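PDB 6VTV: gamma-glutamyl-gamma-aminobutyrate hydrolase PuuD from Escherichia coli, which hydrolyses the gamma-glutamyl linkage of gamma-glutamyl-gamma-aminobutyrate, releasing 4-aminobutanoate and L-glutamate in the last step of putrescine breakdown. Local coordinates for residues 94-99 with 121-126. Sequence-based numbering, arbitrary orientation.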
ATOM      1  N   PRO B  94      -9.007  10.575  -9.881  1.00 26.07           N
ATOM      2  CA  PRO B  94      -8.612  11.922  -9.436  1.00 27.18           C
ATOM      3  C   PRO B  94      -7.723  11.917  -8.207  1.00 27.78           C
ATOM      4  O   PRO B  94      -6.855  12.791  -8.079  1.00 26.99           O
ATOM      5  CB  PRO B  94      -9.960  12.605  -9.160  1.00 29.92           C
ATOM      6  CG  PRO B  94     -10.943  11.848 -10.007  1.00 31.67           C
ATOM      7  CD  PRO B  94     -10.470  10.426  -9.952  1.00 28.69           C
ATOM      8  N   GLY B  95      -7.905  10.953  -7.303  1.00 26.84           N
ATOM      9  CA  GLY B  95      -7.051  10.884  -6.129  1.00 27.15           C
ATOM     10  C   GLY B  95      -5.603  10.602  -6.476  1.00 25.46           C
ATOM     11  O   GLY B  95      -4.692  11.237  -5.938  1.00 25.03           O
ATOM     12  N   ARG B  96      -5.368   9.648  -7.381  1.00 27.06           N
ATOM     13  CA  ARG B  96      -4.002   9.379  -7.818  1.00 26.75           C
ATOM     14  C   ARG B  96      -3.417  10.573  -8.559  1.00 27.61           C
ATOM     15  O   ARG B  96      -2.241  10.907  -8.374  1.00 27.29           O
ATOM     16  CB  ARG B  96      -3.958   8.129  -8.696  1.00 25.55           C
ATOM     17  CG  ARG B  96      -2.734   8.086  -9.599  1.00 26.01           C
ATOM     18  CD  ARG B  96      -2.141   6.698  -9.729  1.00 27.24           C
ATOM     19  NE  ARG B  96      -0.871   6.746 -10.448  1.00 30.44           N
ATOM     20  CZ  ARG B  96      -0.167   5.678 -10.808  1.00 26.94           C
ATOM     21  NH1 ARG B  96      -0.607   4.462 -10.518  1.00 25.55           N
ATOM     22  NH2 ARG B  96       0.979   5.829 -11.458  1.00 29.61           N
ATOM     23  N   ASP B  97      -4.222  11.224  -9.406  1.00 28.08           N
ATOM     24  CA  ASP B  97      -3.787  12.451 -10.063  1.00 24.86           C
ATOM     25  C   ASP B  97      -3.275  13.463  -9.047  1.00 24.83           C
ATOM     26  O   ASP B  97      -2.202  14.050  -9.218  1.00 25.68           O
ATOM     27  CB  ASP B  97      -4.942  13.054 -10.866  1.00 25.09           C
ATOM     28  CG  ASP B  97      -5.180  12.343 -12.180  1.00 28.85           C
ATOM     29  OD1 ASP B  97      -4.425  11.402 -12.504  1.00 27.95           O
ATOM     30  OD2 ASP B  97      -6.131  12.731 -12.892  1.00 25.87           O
ATOM     31  N   LEU B  98      -4.039  13.672  -7.973  1.00 25.60           N
ATOM     32  CA  LEU B  98      -3.647  14.630  -6.946  1.00 27.86           C
ATOM     33  C   LEU B  98      -2.312  14.250  -6.319  1.00 31.91           C
ATOM     34  O   LEU B  98      -1.406  15.085  -6.202  1.00 24.04           O
ATOM     35  CB  LEU B  98      -4.738  14.716  -5.880  1.00 27.09           C
ATOM     36  CG  LEU B  98      -4.792  15.986  -5.035  1.00 33.66           C
ATOM     37  CD1 LEU B  98      -5.156  17.194  -5.887  1.00 34.66           C
ATOM     38  CD2 LEU B  98      -5.780  15.805  -3.892  1.00 37.98           C
ATOM     39  N   LEU B  99      -2.170  12.985  -5.911  1.00 26.23           N
ATOM     40  CA  LEU B  99      -0.934  12.546  -5.271  1.00 23.56           C
ATOM     41  C   LEU B  99       0.232  12.543  -6.252  1.00 23.91           C
ATOM     42  O   LEU B  99       1.344  12.958  -5.904  1.00 24.28           O
ATOM     43  CB  LEU B  99      -1.123  11.158  -4.659  1.00 24.13           C
ATOM     44  CG  LEU B  99       0.116  10.540  -4.006  1.00 27.76           C
ATOM     45  CD1 LEU B  99       0.603  11.404  -2.851  1.00 26.22           C
ATOM     46  CD2 LEU B  99      -0.156   9.114  -3.539  1.00 25.34           C
ATOM     47  N   LEU B 121       4.635   7.708 -16.753  1.00 22.17           N
ATOM     48  CA  LEU B 121       5.224   8.550 -17.791  1.00 21.63           C
ATOM     49  C   LEU B 121       4.264   9.661 -18.191  1.00 19.47           C
ATOM     50  O   LEU B 121       4.658  10.826 -18.317  1.00 22.42           O
ATOM     51  CB  LEU B 121       5.611   7.705 -19.008  1.00 22.61           C
ATOM     52  CG  LEU B 121       6.001   8.461 -20.286  1.00 25.02           C
ATOM     53  CD1 LEU B 121       7.146   7.761 -20.998  1.00 23.07           C
ATOM     54  CD2 LEU B 121       4.818   8.619 -21.243  1.00 23.99           C
ATOM     55  N   GLN B 122       2.992   9.312 -18.397  1.00 18.35           N
ATOM     56  CA  GLN B 122       1.991  10.320 -18.726  1.00 22.94           C
ATOM     57  C   GLN B 122       1.803  11.307 -17.582  1.00 19.90           C
ATOM     58  O   GLN B 122       1.548  12.493 -17.821  1.00 22.41           O
ATOM     59  CB  GLN B 122       0.669   9.638 -19.083  1.00 21.77           C
ATOM     60  CG  GLN B 122       0.786   8.674 -20.261  1.00 21.18           C
ATOM     61  CD  GLN B 122      -0.421   7.765 -20.402  1.00 26.42           C
ATOM     62  OE1 GLN B 122      -1.299   7.744 -19.541  1.00 29.49           O
ATOM     63  NE2 GLN B 122      -0.466   7.005 -21.491  1.00 28.14           N
ATOM     64  N   GLU B 123       1.934  10.843 -16.337  1.00 22.04           N
ATOM     65  CA  GLU B 123       1.926  11.762 -15.205  1.00 21.59           C
ATOM     66  C   GLU B 123       3.135  12.689 -15.243  1.00 23.81           C
ATOM     67  O   GLU B 123       3.017  13.883 -14.946  1.00 26.51           O
ATOM     68  CB  GLU B 123       1.885  10.978 -13.893  1.00 21.97           C
ATOM     69  CG  GLU B 123       0.532  10.359 -13.591  1.00 20.14           C
ATOM     70  CD  GLU B 123       0.590   9.338 -12.471  1.00 21.97           C
ATOM     71  OE1 GLU B 123       1.700   8.871 -12.144  1.00 25.56           O
ATOM     72  OE2 GLU B 123      -0.477   9.004 -11.914  1.00 25.44           O
ATOM     73  N   LEU B 124       4.303  12.157 -15.613  1.00 19.81           N
ATOM     74  CA  LEU B 124       5.502  12.984 -15.724  1.00 19.73           C
ATOM     75  C   LEU B 124       5.333  14.054 -16.794  1.00 19.85           C
ATOM     76  O   LEU B 124       5.695  15.219 -16.589  1.00 23.62           O
ATOM     77  CB  LEU B 124       6.715  12.107 -16.039  1.00 25.21           C
ATOM     78  CG  LEU B 124       7.833  12.001 -15.001  1.00 34.77           C
ATOM     79  CD1 LEU B 124       9.115  11.507 -15.659  1.00 33.50           C
ATOM     80  CD2 LEU B 124       8.063  13.338 -14.312  1.00 38.95           C
ATOM     81  N   VAL B 125       4.789  13.669 -17.951  1.00 23.86           N
ATOM     82  CA  VAL B 125       4.625  14.612 -19.052  1.00 26.22           C
ATOM     83  C   VAL B 125       3.661  15.725 -18.661  1.00 27.27           C
ATOM     84  O   VAL B 125       3.916  16.907 -18.919  1.00 22.07           O
ATOM     85  CB  VAL B 125       4.155  13.871 -20.318  1.00 21.36           C
ATOM     86  CG1 VAL B 125       3.731  14.858 -21.394  1.00 21.68           C
ATOM     87  CG2 VAL B 125       5.257  12.954 -20.830  1.00 19.68           C
ATOM     88  N   VAL B 126       2.549  15.369 -18.016  1.00 23.62           N
ATOM     89  CA  VAL B 126       1.557  16.374 -17.651  1.00 23.59           C
ATOM     90  C   VAL B 126       2.070  17.249 -16.511  1.00 23.74           C
ATOM     91  O   VAL B 126       1.834  18.463 -16.492  1.00 26.73           O
ATOM     92  CB  VAL B 126       0.220  15.697 -17.297  1.00 21.83           C
ATOM     93  CG1 VAL B 126      -0.761  16.707 -16.719  1.00 23.43           C
ATOM     94  CG2 VAL B 126      -0.371  15.031 -18.529  1.00 21.28           C
TER
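Arg96 and Glu123 form a buried salt bridge between two helices of the class I glutamine amidotransferase fold, to which peptidase C26 enzymes belong. Helix 94-109 leads into strand 114-117. Cys118, the predicted nucleophile, follows that strand and precedes helix 119-127. The side chain of Arg96 lies about 8 Å from that of Cys118, which places the arginine end of the bridge near the predicted catalytic site, without touching it.

The ionic contact is side-on and two-pronged. Arg96 NE donates to Glu123 OE2 at 2.7 Å, on the syn side of the carboxylate, with an N-H...O angle of 146°. Arg96 NH2 donates to Glu123 OE1 at 3.2 Å. This second bond is longer but straighter, at 171°. The guanidinium and carboxylate planes are 49° apart: OE1 lies in the guanidinium plane, while NH2 reaches OE1 from above the carboxylate plane. Arg96 bends at chi2, and the two side chains cross at about a right angle. Glu123 runs extended beyond CG.

Further polar partners tie the pair into its surroundings. Arg96 NH2 also donates to Pro72 O, just after strand 68-71. Glu123 OE2 has a salt bridge to Arg119 NH1 and a hydrogen bond with Ser100 OG, while Arg119 NH1 also pairs with Asp97 OD1. Arg119 thus bridges Asp97 OD1 and Glu123 OE2, 4.7 Å apart, and its charge probably offsets their repulsion.

Nonpolar side chains also pack on the pair. Arg96 touches Val17 and Leu71 of the central sheet; Glu123 touches Leu71, Met101 and Ile104. Separately, the Arg96 methylene CG makes a van der Waals approach to the carboxylate oxygen Glu123 OE2, at 3.4 Å.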